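Local coordinates for acyl-CoA dehydrogenase domain protein Tcur3481 (Thermomonospora curvata, PDB 6WY9) that binds FAD and belongs to the acyl-CoA dehydrogenase family, so that it probably takes part in the flavin-dependent oxidation of an acyl-CoA substrate, at residues L87-V92 with R118-L123; A94-E99 with P217-V222; V222-L227 with A296-K301. All coordinates share one frame; numbering follows the deposited sequence.

Contact 1: L87-V92 with R118-L123; sequences LWPTLV and RLTVAL
The hydroxyl of T90 reaches from the first turn of helix 87-100 to the strand that crosses it and donates a hydrogen bond to the carbonyl of L119, OG1 to O 3.0 Å. The donor stands 19° out of the carbonyl plane, at a C=O···OG1 angle of 126°. With OG1 beside its own backbone N, T90 also has a weak hydrogen bond to the carbonyl of P86. One residue earlier in the helix, the ring of P89 rests on T120, its CB 3.6 Å from T120 OG1, a hydroxyl bonded in turn to the carbonyl of P155. Farther along the strand, CG2 of V121 meets the far rim of the W88 indole obliquely, 3.6 Å from CZ3, while CG1 lies against the carbonyl oxygen of P89. Strand 160-169, its parallel neighbour in the sheet, holds it through backbone bonds of R118, T120 and A122; R118 sends its guanidinium off to a salt bridge with E41. Helix and strand run almost perpendicular, at 93°, and their axes approach to 5.8 Å. This is the buried seam, characteristic of the acyl-CoA dehydrogenase fold, between its N-terminal helical domain and its central beta domain.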
# COMPACT_ATOMS: atom_id res chain seq x y z
N LEU B 87 21.87 23.64 4.98
CA LEU B 87 22.78 23.32 3.89
C LEU B 87 22.05 23.31 2.54
O LEU B 87 22.55 23.88 1.56
CB LEU B 87 23.46 21.96 4.15
CG LEU B 87 24.54 21.94 5.24
CD1 LEU B 87 24.89 20.45 5.59
CD2 LEU B 87 25.79 22.70 4.83
N TRP B 88 20.87 22.68 2.46
CA TRP B 88 20.34 22.64 1.10
C TRP B 88 19.87 24.03 0.64
O TRP B 88 20.16 24.41 -0.50
CB TRP B 88 19.26 21.55 0.91
CG TRP B 88 17.86 21.82 1.42
CD1 TRP B 88 17.31 21.39 2.60
CD2 TRP B 88 16.83 22.56 0.74
NE1 TRP B 88 16.01 21.85 2.70
CE2 TRP B 88 15.70 22.58 1.58
CE3 TRP B 88 16.77 23.26 -0.48
CZ2 TRP B 88 14.50 23.24 1.23
CZ3 TRP B 88 15.59 23.91 -0.83
CH2 TRP B 88 14.48 23.89 0.02
N PRO B 89 19.23 24.86 1.48
CA PRO B 89 18.87 26.20 0.96
C PRO B 89 20.09 27.01 0.53
O PRO B 89 20.09 27.58 -0.57
CB PRO B 89 18.12 26.85 2.14
CG PRO B 89 17.60 25.68 2.96
CD PRO B 89 18.75 24.66 2.86
N THR B 90 21.15 27.05 1.34
CA THR B 90 22.31 27.85 0.98
C THR B 90 23.03 27.27 -0.24
O THR B 90 23.42 28.02 -1.14
CB THR B 90 23.29 27.94 2.16
OG1 THR B 90 22.72 28.79 3.16
CG2 THR B 90 24.63 28.53 1.74
N LEU B 91 23.25 25.93 -0.26
CA LEU B 91 24.12 25.36 -1.30
C LEU B 91 23.39 25.14 -2.62
O LEU B 91 24.03 25.23 -3.68
CB LEU B 91 24.76 24.04 -0.81
CG LEU B 91 25.80 24.28 0.32
CD1 LEU B 91 26.47 22.99 0.89
CD2 LEU B 91 26.87 25.33 -0.12
N VAL B 92 22.09 24.81 -2.60
CA VAL B 92 21.32 24.83 -3.85
C VAL B 92 21.28 26.25 -4.42
O VAL B 92 21.45 26.46 -5.63
CB VAL B 92 19.90 24.25 -3.63
CG1 VAL B 92 19.01 24.45 -4.86
CG2 VAL B 92 19.95 22.72 -3.25
N ARG B 118 25.26 33.20 4.07
CA ARG B 118 24.26 32.15 3.83
C ARG B 118 23.17 32.70 2.93
O ARG B 118 22.99 33.91 2.78
CB ARG B 118 23.65 31.63 5.13
CG ARG B 118 24.67 30.97 6.08
CD ARG B 118 24.00 30.05 7.10
NE ARG B 118 22.99 30.71 7.93
CZ ARG B 118 23.21 31.09 9.19
NH1 ARG B 118 24.39 30.87 9.75
NH2 ARG B 118 22.25 31.69 9.90
N LEU B 119 22.41 31.77 2.36
CA LEU B 119 21.36 32.08 1.41
C LEU B 119 20.16 31.23 1.75
O LEU B 119 20.25 30.28 2.54
CB LEU B 119 21.81 31.78 -0.03
CG LEU B 119 23.08 32.56 -0.38
CD1 LEU B 119 23.77 31.88 -1.54
CD2 LEU B 119 22.59 33.91 -0.78
N THR B 120 19.03 31.57 1.15
CA THR B 120 17.94 30.60 1.12
C THR B 120 17.21 30.78 -0.20
O THR B 120 17.53 31.67 -1.00
CB THR B 120 17.01 30.75 2.35
OG1 THR B 120 15.98 29.75 2.30
CG2 THR B 120 16.37 32.16 2.40
N VAL B 121 16.24 29.90 -0.44
CA VAL B 121 15.46 29.92 -1.66
C VAL B 121 13.98 29.99 -1.29
O VAL B 121 13.53 29.31 -0.35
CB VAL B 121 15.76 28.69 -2.53
CG1 VAL B 121 17.24 28.68 -2.82
CG2 VAL B 121 15.33 27.37 -1.81
N ALA B 122 13.24 30.78 -2.05
CA ALA B 122 11.82 31.04 -1.86
C ALA B 122 11.13 30.54 -3.13
O ALA B 122 10.94 31.28 -4.09
CB ALA B 122 11.55 32.54 -1.59
N LEU B 123 10.78 29.25 -3.12
CA LEU B 123 10.28 28.55 -4.28
C LEU B 123 8.82 28.16 -4.11
O LEU B 123 8.26 27.59 -5.04
CB LEU B 123 11.13 27.27 -4.53
CG LEU B 123 12.64 27.54 -4.72
CD1 LEU B 123 13.40 26.21 -4.88
CD2 LEU B 123 12.78 28.41 -5.99

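Contact 2: A94-E99 with P217-V222; sequences ALAIAE and PWTLDV
Helices 94-99 and 217-222 run roughly antiparallel, at 142°, with their axes 10.0 Å apart at closest approach and A96 nearest to T219. The space between them is taken up largely by one flat side chain, the indole of W218, which leaves its helix with CG anti to the backbone N and lays its six-membered ring against the last turns of the partner. E99 covers one face of that ring: its CB sits 4.2 Å from the ring centroid and 23° off the normal, a CH-pi contact, and CG follows over CZ2. The E99 chain bends at chi2, and its carboxylate lies nearly parallel to the indole plane, 3° apart. V222, one turn on from W218 in the same helix, places CG2 over the opposite face, so the indole lies between E99 of the partner helix and V222 of its own. Helix 87-100 belongs to the N-terminal helical domain of the acyl-CoA dehydrogenase fold, and helix 215-248 is the long first helix of its C-terminal helical bundle; W218 thus lies at the join of two domains that the beta domain separates in sequence. Where the ring penetrates deepest, CH2 comes 3.6 Å from the carbonyl oxygen of L95 and CZ3 3.7 Å from CA of A96, both approached obliquely, with CB of L95 packing beside them at 4.1 Å from CH2. Beyond the indole, where the backbones are nearest, CB of A96 lies 3.3 Å from T219 OG1. That hydroxyl is hydrogen-bonded to the carbonyl of A215, a turn back in its own helix, and H100 meets W218 edge-to-face.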
# COMPACT_ATOMS: atom_id res chain seq x y z
N ALA B 94 23.53 28.46 -4.02
CA ALA B 94 24.87 28.79 -4.49
C ALA B 94 25.17 28.09 -5.81
O ALA B 94 25.84 28.66 -6.69
CB ALA B 94 25.92 28.43 -3.43
N LEU B 95 24.72 26.84 -5.95
CA LEU B 95 24.88 26.13 -7.22
C LEU B 95 24.07 26.80 -8.33
O LEU B 95 24.52 26.86 -9.47
CB LEU B 95 24.48 24.66 -7.05
CG LEU B 95 25.45 23.77 -6.27
CD1 LEU B 95 24.87 22.31 -6.21
CD2 LEU B 95 26.79 23.79 -6.96
N ALA B 96 22.88 27.32 -8.01
CA ALA B 96 22.13 28.11 -9.00
C ALA B 96 22.91 29.34 -9.43
O ALA B 96 22.90 29.71 -10.62
CB ALA B 96 20.77 28.53 -8.44
N ILE B 97 23.57 30.01 -8.48
CA ILE B 97 24.36 31.18 -8.85
C ILE B 97 25.55 30.76 -9.69
O ILE B 97 25.94 31.44 -10.66
CB ILE B 97 24.81 31.96 -7.60
CG1 ILE B 97 23.60 32.65 -6.96
CG2 ILE B 97 25.89 33.01 -8.00
CD1 ILE B 97 23.81 33.04 -5.50
N ALA B 98 26.19 29.67 -9.28
CA ALA B 98 27.40 29.25 -9.97
C ALA B 98 27.09 28.92 -11.41
O ALA B 98 27.86 29.26 -12.31
CB ALA B 98 28.02 28.05 -9.25
N GLU B 99 25.94 28.31 -11.67
CA GLU B 99 25.64 27.83 -13.00
C GLU B 99 24.80 28.80 -13.82
O GLU B 99 24.77 28.66 -15.05
CB GLU B 99 24.92 26.48 -12.90
CG GLU B 99 24.74 25.81 -14.26
CD GLU B 99 25.95 24.96 -14.70
OE1 GLU B 99 25.89 24.41 -15.83
OE2 GLU B 99 26.93 24.83 -13.94
N PRO B 217 13.85 26.23 -13.84
CA PRO B 217 13.66 24.77 -13.92
C PRO B 217 14.90 24.02 -13.47
O PRO B 217 14.77 22.96 -12.85
CB PRO B 217 13.34 24.51 -15.41
CG PRO B 217 13.51 25.88 -16.13
CD PRO B 217 14.05 26.87 -15.16
N TRP B 218 16.09 24.55 -13.74
CA TRP B 218 17.31 23.92 -13.24
C TRP B 218 17.33 23.88 -11.72
O TRP B 218 17.65 22.85 -11.09
CB TRP B 218 18.52 24.68 -13.77
CG TRP B 218 19.79 24.00 -13.60
CD1 TRP B 218 20.38 23.16 -14.49
CD2 TRP B 218 20.69 24.14 -12.51
NE1 TRP B 218 21.60 22.75 -14.01
CE2 TRP B 218 21.82 23.34 -12.79
CE3 TRP B 218 20.66 24.86 -11.31
CZ2 TRP B 218 22.90 23.24 -11.93
CZ3 TRP B 218 21.75 24.76 -10.45
CH2 TRP B 218 22.86 23.96 -10.77
N THR B 219 17.01 25.00 -11.09
CA THR B 219 17.07 25.05 -9.64
C THR B 219 16.03 24.12 -9.03
O THR B 219 16.29 23.46 -8.02
CB THR B 219 16.92 26.49 -9.16
OG1 THR B 219 17.99 27.26 -9.68
CG2 THR B 219 17.00 26.56 -7.64
N LEU B 220 14.86 24.00 -9.65
CA LEU B 220 13.85 23.08 -9.12
C LEU B 220 14.31 21.62 -9.21
O LEU B 220 14.11 20.84 -8.27
CB LEU B 220 12.52 23.28 -9.85
CG LEU B 220 11.82 24.63 -9.63
CD1 LEU B 220 10.69 24.80 -10.62
CD2 LEU B 220 11.30 24.77 -8.20
N ASP B 221 14.93 21.23 -10.32
CA ASP B 221 15.47 19.87 -10.42
C ASP B 221 16.56 19.60 -9.38
O ASP B 221 16.61 18.52 -8.77
CB ASP B 221 16.00 19.63 -11.82
CG ASP B 221 14.89 19.31 -12.80
OD1 ASP B 221 13.76 19.03 -12.33
OD2 ASP B 221 15.16 19.32 -14.00
N VAL B 222 17.48 20.54 -9.21
CA VAL B 222 18.54 20.38 -8.22
C VAL B 222 17.96 20.34 -6.81
O VAL B 222 18.40 19.53 -5.98
CB VAL B 222 19.56 21.52 -8.35
CG1 VAL B 222 20.51 21.54 -7.11
CG2 VAL B 222 20.31 21.40 -9.66

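Contact 3: V222-L227 with A296-K301; sequences VARTAL and AALVAK
L298 lies over one face of the R224 guanidinium, toward its rim, with CD2 3.7 Å from NE and CG 4.2 Å above the plane. The two side chains run alongside each other and point the same way, so that CD2 also touches the R224 methylene CD, at 4.0 Å. From CG to NE the arginine chain is extended, which carries the charged group out past the leucine toward helix 347-362; there NH2 comes close to R353, a like charge, while D221 makes a long, weak ion pair with NH1. Helices 215-248 and 295-319 run in the same general direction here, the short segments inclined at 30° with axes 8.3 Å apart, as neighbours in the C-terminal helical bundle of the acyl-CoA dehydrogenase fold. At the base of the arginine, CB faces CB of K301 at 4.1 Å. K301 bends at chi2 (56°) and again at chi4, and its chain runs diagonally over the partner helix, CD 4.0 Å from the carbonyl oxygen of R224 and CE 4.0 Å from CD1 of L227. The amino group of this buried lysine has a salt bridge to D305 and a hydrogen bond to the carbonyl of T343. One residue further along the helix from R224, OG1 of T225 packs 3.7 Å from the methyl of A297, and this hydroxyl is hydrogen-bonded to the carbonyl of D221 one turn earlier.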
# COMPACT_ATOMS: atom_id res chain seq x y z
N VAL B 222 17.48 20.54 -9.21
CA VAL B 222 18.54 20.38 -8.22
C VAL B 222 17.96 20.34 -6.81
O VAL B 222 18.40 19.53 -5.98
CB VAL B 222 19.56 21.52 -8.35
CG1 VAL B 222 20.51 21.54 -7.11
CG2 VAL B 222 20.31 21.40 -9.66
N ALA B 223 17.01 21.22 -6.51
CA ALA B 223 16.41 21.23 -5.16
C ALA B 223 15.68 19.92 -4.88
O ALA B 223 15.72 19.41 -3.74
CB ALA B 223 15.42 22.39 -5.02
N ARG B 224 14.95 19.40 -5.87
CA ARG B 224 14.29 18.11 -5.71
C ARG B 224 15.30 17.02 -5.40
O ARG B 224 15.07 16.15 -4.53
CB ARG B 224 13.49 17.76 -6.97
CG ARG B 224 12.20 18.61 -7.17
CD ARG B 224 11.45 18.29 -8.48
NE ARG B 224 10.17 19.06 -8.61
CZ ARG B 224 9.84 19.83 -9.64
NH1 ARG B 224 10.68 19.99 -10.67
NH2 ARG B 224 8.65 20.47 -9.64
N THR B 225 16.41 17.02 -6.15
CA THR B 225 17.47 16.03 -5.97
C THR B 225 18.10 16.19 -4.59
O THR B 225 18.30 15.22 -3.87
CB THR B 225 18.50 16.19 -7.10
OG1 THR B 225 17.85 16.03 -8.36
CG2 THR B 225 19.63 15.18 -6.99
N ALA B 226 18.38 17.44 -4.20
CA ALA B 226 18.99 17.70 -2.90
C ALA B 226 18.06 17.27 -1.76
O ALA B 226 18.51 16.70 -0.76
CB ALA B 226 19.35 19.20 -2.81
N LEU B 227 16.76 17.59 -1.87
CA LEU B 227 15.84 17.18 -0.83
C LEU B 227 15.80 15.66 -0.74
O LEU B 227 15.71 15.10 0.34
CB LEU B 227 14.42 17.73 -1.10
CG LEU B 227 14.26 19.24 -0.83
CD1 LEU B 227 13.01 19.83 -1.65
CD2 LEU B 227 14.12 19.47 0.69
N ALA B 296 14.09 12.32 -14.11
CA ALA B 296 14.87 11.58 -13.13
C ALA B 296 14.79 12.24 -11.76
O ALA B 296 14.74 11.55 -10.74
CB ALA B 296 16.32 11.44 -13.60
N ALA B 297 14.80 13.58 -11.72
CA ALA B 297 14.71 14.30 -10.45
C ALA B 297 13.37 14.07 -9.77
O ALA B 297 13.31 13.89 -8.54
CB ALA B 297 14.98 15.79 -10.69
N LEU B 298 12.27 14.04 -10.55
CA LEU B 298 10.95 13.78 -10.00
C LEU B 298 10.82 12.35 -9.49
O LEU B 298 10.11 12.12 -8.50
CB LEU B 298 9.86 14.07 -11.05
CG LEU B 298 9.40 15.54 -11.11
CD1 LEU B 298 8.57 15.82 -12.39
CD2 LEU B 298 8.58 15.89 -9.82
N VAL B 299 11.45 11.38 -10.17
CA VAL B 299 11.47 10.01 -9.67
C VAL B 299 12.21 9.96 -8.33
O VAL B 299 11.72 9.36 -7.37
CB VAL B 299 12.09 9.03 -10.70
CG1 VAL B 299 12.40 7.68 -10.06
CG2 VAL B 299 11.14 8.80 -11.89
N ALA B 300 13.39 10.58 -8.26
CA ALA B 300 14.08 10.58 -6.97
C ALA B 300 13.22 11.24 -5.90
O ALA B 300 13.10 10.73 -4.79
CB ALA B 300 15.43 11.27 -7.08
N LYS B 301 12.58 12.35 -6.24
CA LYS B 301 11.76 13.09 -5.27
C LYS B 301 10.52 12.30 -4.87
O LYS B 301 10.11 12.33 -3.69
CB LYS B 301 11.37 14.46 -5.87
CG LYS B 301 10.53 15.37 -4.95
CD LYS B 301 11.26 15.60 -3.60
CE LYS B 301 10.65 16.81 -2.84
NZ LYS B 301 9.14 16.79 -2.80

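From the N terminus, the first of the contact segments lie on helix 87-100, which serves two contacts. Contact 1 closes a short, mainly helical loop when the chain returns as strand 118-122, joining the helix to the beta domain. Contact 2 spans that whole domain, pairing the later turns of the same helix with helix 215-248, and its segments alternate with those of contact 1, so the two cross. Contact 3 follows in series, sharing V222 with contact 2, and closes the excursion from helix 215-248 through helix 260-288 to helix 295-319. V92 of contact 1 packs on V222 and A226, and W88 on L227, so all three adjoin where the domains meet.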